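PDB 5BTO: SsRai1 from Scheffersomyces stipitis, which hydrolyses NAD caps, N7-methylguanosine caps and 5' triphosphates on RNA, using a divalent metal cation. Local coordinates for residues A[231-243]-A[249-261]. Residues are numbered along the deposited sequence; the frame is centred on the assembly and turned at random.
Sequences LLAGEVDCVWDYI and DVLSHYMELKTTR
D237 and L257, joined by a side-chain-to-backbone bond, illustrate how a PD-(D/E)XK nuclease assembles its metal site: one acidic residue sits at a chain turn, the next on the neighbouring strand, where E256 and K258 fit the E-X-K half of the signature. With CG anti to its carbonyl carbon (chi1 -64°), D237 turns OD2 onto the backbone of L257, whose N donates an almost straight 2.8 Å bond to the anti lone pair of that oxygen. E256 bends at chi2 and brings its carboxylate obliquely against that of D237, OE2 3.2 Å from D237 OD2, two acceptors with no bond between them, while K258 NZ forms a salt bridge to E256 OE2. Beyond this acidic end, V236 lays CG1 over one face of the Y254 ring, V239 CG2 meets that ring's edge, and the Y254 hydroxyl bonds to E28. At the far end H253 ND1 donates to D241 OD1 at 2.8 Å, on the syn side, with the carboxylate nearly coplanar with the imidazole; the H253 ring turns its edge to the face of Y242, planes 53° apart. W240 NE1 reaches the carbonyl O of S252 at 3.0 Å, in the carbonyl plane. Replacing H253 by an alanine is likely to leave D241 without its ring donor and Y242 without the imidazole edge against that face. E186, D237, E256 and L257 bind the divalent cation; without it the three carboxylates would be expected to repel one another, and K258 probably offsets part of this.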
loop_
_atom_site.group_PDB
_atom_site.type_symbol
_atom_site.label_atom_id
_atom_site.label_comp_id
_atom_site.label_asym_id
_atom_site.label_seq_id
_atom_site.Cartn_x
_atom_site.Cartn_y
_atom_site.Cartn_z
ATOM N N LEU A 231 4.591 -5.028 24.115
ATOM C CA LEU A 231 5.179 -6.038 24.984
ATOM C C LEU A 231 5.418 -7.246 24.086
ATOM O O LEU A 231 4.485 -7.717 23.415
ATOM C CB LEU A 231 4.209 -6.389 26.120
ATOM C CG LEU A 231 4.747 -7.234 27.276
ATOM C CD1 LEU A 231 5.772 -6.442 28.083
ATOM C CD2 LEU A 231 3.648 -7.722 28.205
ATOM N N LEU A 232 6.664 -7.713 24.014
ATOM C CA LEU A 232 6.980 -8.873 23.177
ATOM C C LEU A 232 7.604 -9.991 23.997
ATOM O O LEU A 232 8.580 -9.765 24.730
ATOM C CB LEU A 232 7.987 -8.516 22.077
ATOM C CG LEU A 232 7.677 -7.498 20.997
ATOM C CD1 LEU A 232 8.807 -7.498 19.946
ATOM C CD2 LEU A 232 6.350 -7.847 20.374
ATOM N N ALA A 233 7.078 -11.199 23.847
ATOM C CA ALA A 233 7.670 -12.371 24.496
ATOM C C ALA A 233 8.489 -13.155 23.464
ATOM O O ALA A 233 8.028 -13.380 22.338
ATOM C CB ALA A 233 6.579 -13.245 25.086
ATOM N N GLY A 234 9.698 -13.568 23.839
ATOM C CA GLY A 234 10.542 -14.302 22.921
ATOM C C GLY A 234 11.504 -15.257 23.597
ATOM O O GLY A 234 12.118 -14.912 24.607
ATOM N N GLU A 235 11.648 -16.453 23.034
ATOM C CA GLU A 235 12.661 -17.391 23.525
ATOM C C GLU A 235 14.064 -16.842 23.323
ATOM O O GLU A 235 14.377 -16.250 22.284
ATOM C CB GLU A 235 12.547 -18.766 22.855
ATOM C CG GLU A 235 13.498 -19.795 23.494
ATOM C CD GLU A 235 13.418 -21.180 22.888
ATOM O OE1 GLU A 235 12.608 -21.379 21.961
ATOM O OE2 GLU A 235 14.177 -22.075 23.341
ATOM N N VAL A 236 14.909 -17.066 24.327
ATOM C CA VAL A 236 16.297 -16.632 24.312
ATOM C C VAL A 236 17.163 -17.862 24.525
ATOM O O VAL A 236 16.883 -18.683 25.406
ATOM C CB VAL A 236 16.546 -15.589 25.427
ATOM C CG1 VAL A 236 18.045 -15.446 25.738
ATOM C CG2 VAL A 236 15.903 -14.239 25.053
ATOM N N ASP A 237 18.205 -18.006 23.711
ATOM C CA ASP A 237 18.967 -19.249 23.706
ATOM C C ASP A 237 19.954 -19.359 24.868
ATOM O O ASP A 237 20.048 -20.408 25.498
ATOM C CB ASP A 237 19.692 -19.452 22.374
ATOM C CG ASP A 237 18.726 -19.617 21.213
ATOM O OD1 ASP A 237 17.621 -20.146 21.454
ATOM O OD2 ASP A 237 19.063 -19.220 20.075
ATOM N N CYS A 238 20.673 -18.281 25.156
ATOM C CA CYS A 238 21.664 -18.324 26.227
ATOM C C CYS A 238 22.129 -16.939 26.651
ATOM O O CYS A 238 21.794 -15.929 26.034
ATOM C CB CYS A 238 22.874 -19.181 25.803
ATOM S SG CYS A 238 23.966 -18.414 24.608
ATOM N N VAL A 239 22.902 -16.912 27.733
ATOM C CA VAL A 239 23.608 -15.725 28.178
ATOM C C VAL A 239 25.055 -15.867 27.719
ATOM O O VAL A 239 25.630 -16.949 27.839
ATOM C CB VAL A 239 23.558 -15.640 29.720
ATOM C CG1 VAL A 239 24.498 -14.580 30.248
ATOM C CG2 VAL A 239 22.124 -15.348 30.158
ATOM N N TRP A 240 25.643 -14.804 27.173
ATOM C CA TRP A 240 27.038 -14.908 26.732
ATOM C C TRP A 240 28.052 -14.631 27.829
ATOM O O TRP A 240 29.157 -15.160 27.797
ATOM C CB TRP A 240 27.330 -14.075 25.479
ATOM C CG TRP A 240 27.216 -12.602 25.628
ATOM C CD1 TRP A 240 26.080 -11.841 25.490
ATOM C CD2 TRP A 240 28.282 -11.688 25.891
ATOM N NE1 TRP A 240 26.382 -10.509 25.674
ATOM C CE2 TRP A 240 27.724 -10.390 25.928
ATOM C CE3 TRP A 240 29.653 -11.841 26.117
ATOM C CZ2 TRP A 240 28.495 -9.253 26.171
ATOM C CZ3 TRP A 240 30.414 -10.714 26.361
ATOM C CH2 TRP A 240 29.833 -9.436 26.388
ATOM N N ASP A 241 27.689 -13.817 28.809
ATOM C CA ASP A 241 28.619 -13.583 29.911
ATOM C C ASP A 241 28.009 -13.834 31.287
ATOM O O ASP A 241 28.353 -14.819 31.951
ATOM C CB ASP A 241 29.318 -12.216 29.793
ATOM C CG ASP A 241 28.350 -11.039 29.710
ATOM O OD1 ASP A 241 27.122 -11.246 29.640
ATOM O OD2 ASP A 241 28.839 -9.888 29.702
ATOM N N TYR A 242 27.104 -12.960 31.713
ATOM C CA TYR A 242 26.492 -13.084 33.028
ATOM C C TYR A 242 25.166 -12.336 33.056
ATOM O O TYR A 242 24.909 -11.485 32.204
ATOM C CB TYR A 242 27.432 -12.525 34.105
ATOM C CG TYR A 242 27.692 -11.042 33.963
ATOM C CD1 TYR A 242 28.688 -10.568 33.119
ATOM C CD2 TYR A 242 26.933 -10.118 34.666
ATOM C CE1 TYR A 242 28.914 -9.211 32.973
ATOM C CE2 TYR A 242 27.157 -8.764 34.534
ATOM C CZ TYR A 242 28.145 -8.317 33.685
ATOM O OH TYR A 242 28.363 -6.964 33.556
ATOM N N ILE A 243 24.321 -12.663 34.029
ATOM C CA ILE A 243 23.070 -11.932 34.224
ATOM C C ILE A 243 23.284 -10.738 35.159
ATOM O O ILE A 243 23.807 -10.901 36.260
ATOM C CB ILE A 243 21.965 -12.828 34.814
ATOM C CG1 ILE A 243 21.558 -13.911 33.816
ATOM C CG2 ILE A 243 20.742 -11.988 35.183
ATOM C CD1 ILE A 243 20.822 -13.376 32.632
ATOM N N ASP A 249 19.958 -3.822 32.388
ATOM C CA ASP A 249 20.205 -3.996 30.963
ATOM C C ASP A 249 20.502 -5.457 30.652
ATOM O O ASP A 249 21.494 -5.776 29.994
ATOM C CB ASP A 249 21.360 -3.104 30.505
ATOM C CG ASP A 249 21.657 -3.236 29.018
ATOM O OD1 ASP A 249 20.782 -3.722 28.259
ATOM O OD2 ASP A 249 22.774 -2.852 28.608
ATOM N N VAL A 250 19.642 -6.352 31.126
ATOM C CA VAL A 250 19.895 -7.772 30.929
ATOM C C VAL A 250 19.891 -8.202 29.457
ATOM O O VAL A 250 20.638 -9.096 29.097
ATOM C CB VAL A 250 18.988 -8.688 31.792
ATOM C CG1 VAL A 250 17.543 -8.648 31.338
ATOM C CG2 VAL A 250 19.500 -10.118 31.759
ATOM N N LEU A 251 19.072 -7.574 28.611
ATOM C CA LEU A 251 19.011 -7.997 27.196
ATOM C C LEU A 251 20.376 -8.023 26.516
ATOM O O LEU A 251 20.647 -8.886 25.668
ATOM C CB LEU A 251 18.081 -7.100 26.367
ATOM C CG LEU A 251 16.586 -7.280 26.602
ATOM C CD1 LEU A 251 15.858 -6.210 25.824
ATOM C CD2 LEU A 251 16.126 -8.683 26.192
ATOM N N SER A 252 21.218 -7.057 26.868
ATOM C CA SER A 252 22.526 -6.921 26.245
ATOM C C SER A 252 23.430 -8.094 26.573
ATOM O O SER A 252 24.493 -8.226 25.983
ATOM C CB SER A 252 23.195 -5.609 26.659
ATOM O OG SER A 252 23.617 -5.646 28.014
ATOM N N HIS A 253 22.998 -8.945 27.506
ATOM C CA HIS A 253 23.786 -10.110 27.928
ATOM C C HIS A 253 23.325 -11.428 27.303
ATOM O O HIS A 253 23.899 -12.494 27.561
ATOM C CB HIS A 253 23.789 -10.208 29.453
ATOM C CG HIS A 253 24.409 -9.025 30.116
ATOM N ND1 HIS A 253 25.766 -8.943 30.357
ATOM C CD2 HIS A 253 23.872 -7.872 30.579
ATOM C CE1 HIS A 253 26.035 -7.791 30.948
ATOM N NE2 HIS A 253 24.903 -7.125 31.100
ATOM N N TYR A 254 22.298 -11.349 26.462
ATOM C CA TYR A 254 21.739 -12.529 25.807
ATOM C C TYR A 254 22.362 -12.754 24.430
ATOM O O TYR A 254 22.912 -11.838 23.829
ATOM C CB TYR A 254 20.230 -12.368 25.611
ATOM C CG TYR A 254 19.400 -12.386 26.870
ATOM C CD1 TYR A 254 19.823 -13.062 28.009
ATOM C CD2 TYR A 254 18.165 -11.749 26.907
ATOM C CE1 TYR A 254 19.036 -13.081 29.156
ATOM C CE2 TYR A 254 17.375 -11.766 28.045
ATOM C CZ TYR A 254 17.815 -12.435 29.166
ATOM O OH TYR A 254 17.033 -12.456 30.293
ATOM N N MET A 255 22.265 -13.979 23.935
ATOM C CA MET A 255 22.815 -14.308 22.619
ATOM C C MET A 255 21.942 -15.372 21.965
ATOM O O MET A 255 21.366 -16.224 22.644
ATOM C CB MET A 255 24.280 -14.786 22.754
ATOM C CG MET A 255 25.035 -14.899 21.422
ATOM S SD MET A 255 26.840 -14.986 21.619
ATOM C CE MET A 255 26.927 -16.420 22.680
ATOM N N GLU A 256 21.819 -15.300 20.643
ATOM C CA GLU A 256 21.104 -16.298 19.869
ATOM C C GLU A 256 22.085 -17.329 19.314
ATOM O O GLU A 256 23.223 -16.988 18.996
ATOM C CB GLU A 256 20.387 -15.600 18.712
ATOM C CG GLU A 256 19.516 -16.496 17.866
ATOM C CD GLU A 256 18.124 -16.643 18.439
ATOM O OE1 GLU A 256 17.794 -15.904 19.389
ATOM O OE2 GLU A 256 17.360 -17.493 17.938
ATOM N N LEU A 257 21.645 -18.576 19.195
ATOM C CA LEU A 257 22.473 -19.652 18.626
ATOM C C LEU A 257 21.746 -20.313 17.457
ATOM O O LEU A 257 20.632 -20.799 17.616
ATOM C CB LEU A 257 22.761 -20.711 19.688
ATOM C CG LEU A 257 23.461 -20.199 20.943
ATOM C CD1 LEU A 257 23.595 -21.301 21.980
ATOM C CD2 LEU A 257 24.819 -19.625 20.575
ATOM N N LYS A 258 22.392 -20.356 16.291
ATOM C CA LYS A 258 21.770 -20.911 15.093
ATOM C C LYS A 258 22.753 -21.803 14.361
ATOM O O LYS A 258 23.961 -21.722 14.594
ATOM C CB LYS A 258 21.346 -19.783 14.146
ATOM C CG LYS A 258 20.444 -18.737 14.743
ATOM C CD LYS A 258 19.040 -19.255 14.928
ATOM C CE LYS A 258 18.067 -18.088 15.119
ATOM N NZ LYS A 258 16.753 -18.517 15.682
ATOM N N THR A 259 22.234 -22.628 13.453
ATOM C CA THR A 259 23.077 -23.463 12.601
ATOM C C THR A 259 22.640 -23.381 11.148
ATOM O O THR A 259 21.488 -23.057 10.849
ATOM C CB THR A 259 23.012 -24.944 13.004
ATOM O OG1 THR A 259 21.701 -25.455 12.728
ATOM C CG2 THR A 259 23.339 -25.123 14.475
ATOM N N THR A 260 23.560 -23.698 10.247
ATOM C CA THR A 260 23.248 -23.741 8.831
ATOM C C THR A 260 24.337 -24.552 8.136
ATOM O O THR A 260 25.372 -24.842 8.737
ATOM C CB THR A 260 23.155 -22.316 8.240
ATOM O OG1 THR A 260 22.519 -22.354 6.951
ATOM C CG2 THR A 260 24.540 -21.690 8.126
ATOM N N ARG A 261 24.106 -24.932 6.882
ATOM C CA ARG A 261 25.102 -25.695 6.141
ATOM C C ARG A 261 26.275 -24.797 5.756
ATOM O O ARG A 261 26.094 -23.601 5.521
ATOM C CB ARG A 261 24.466 -26.316 4.892
ATOM C CG ARG A 261 25.407 -27.179 4.064
ATOM C CD ARG A 261 24.661 -27.966 3.005
ATOM N NE ARG A 261 25.581 -28.749 2.184
ATOM C CZ ARG A 261 25.196 -29.648 1.282
ATOM N NH1 ARG A 261 23.905 -29.888 1.094
ATOM N NH2 ARG A 261 26.103 -30.312 0.573
HETATM O O HOH W 1 16.051 -14.416 21.052
HETATM O O HOH W 2 15.589 -18.390 20.288
HETATM O O HOH W 3 17.696 -20.353 18.054
#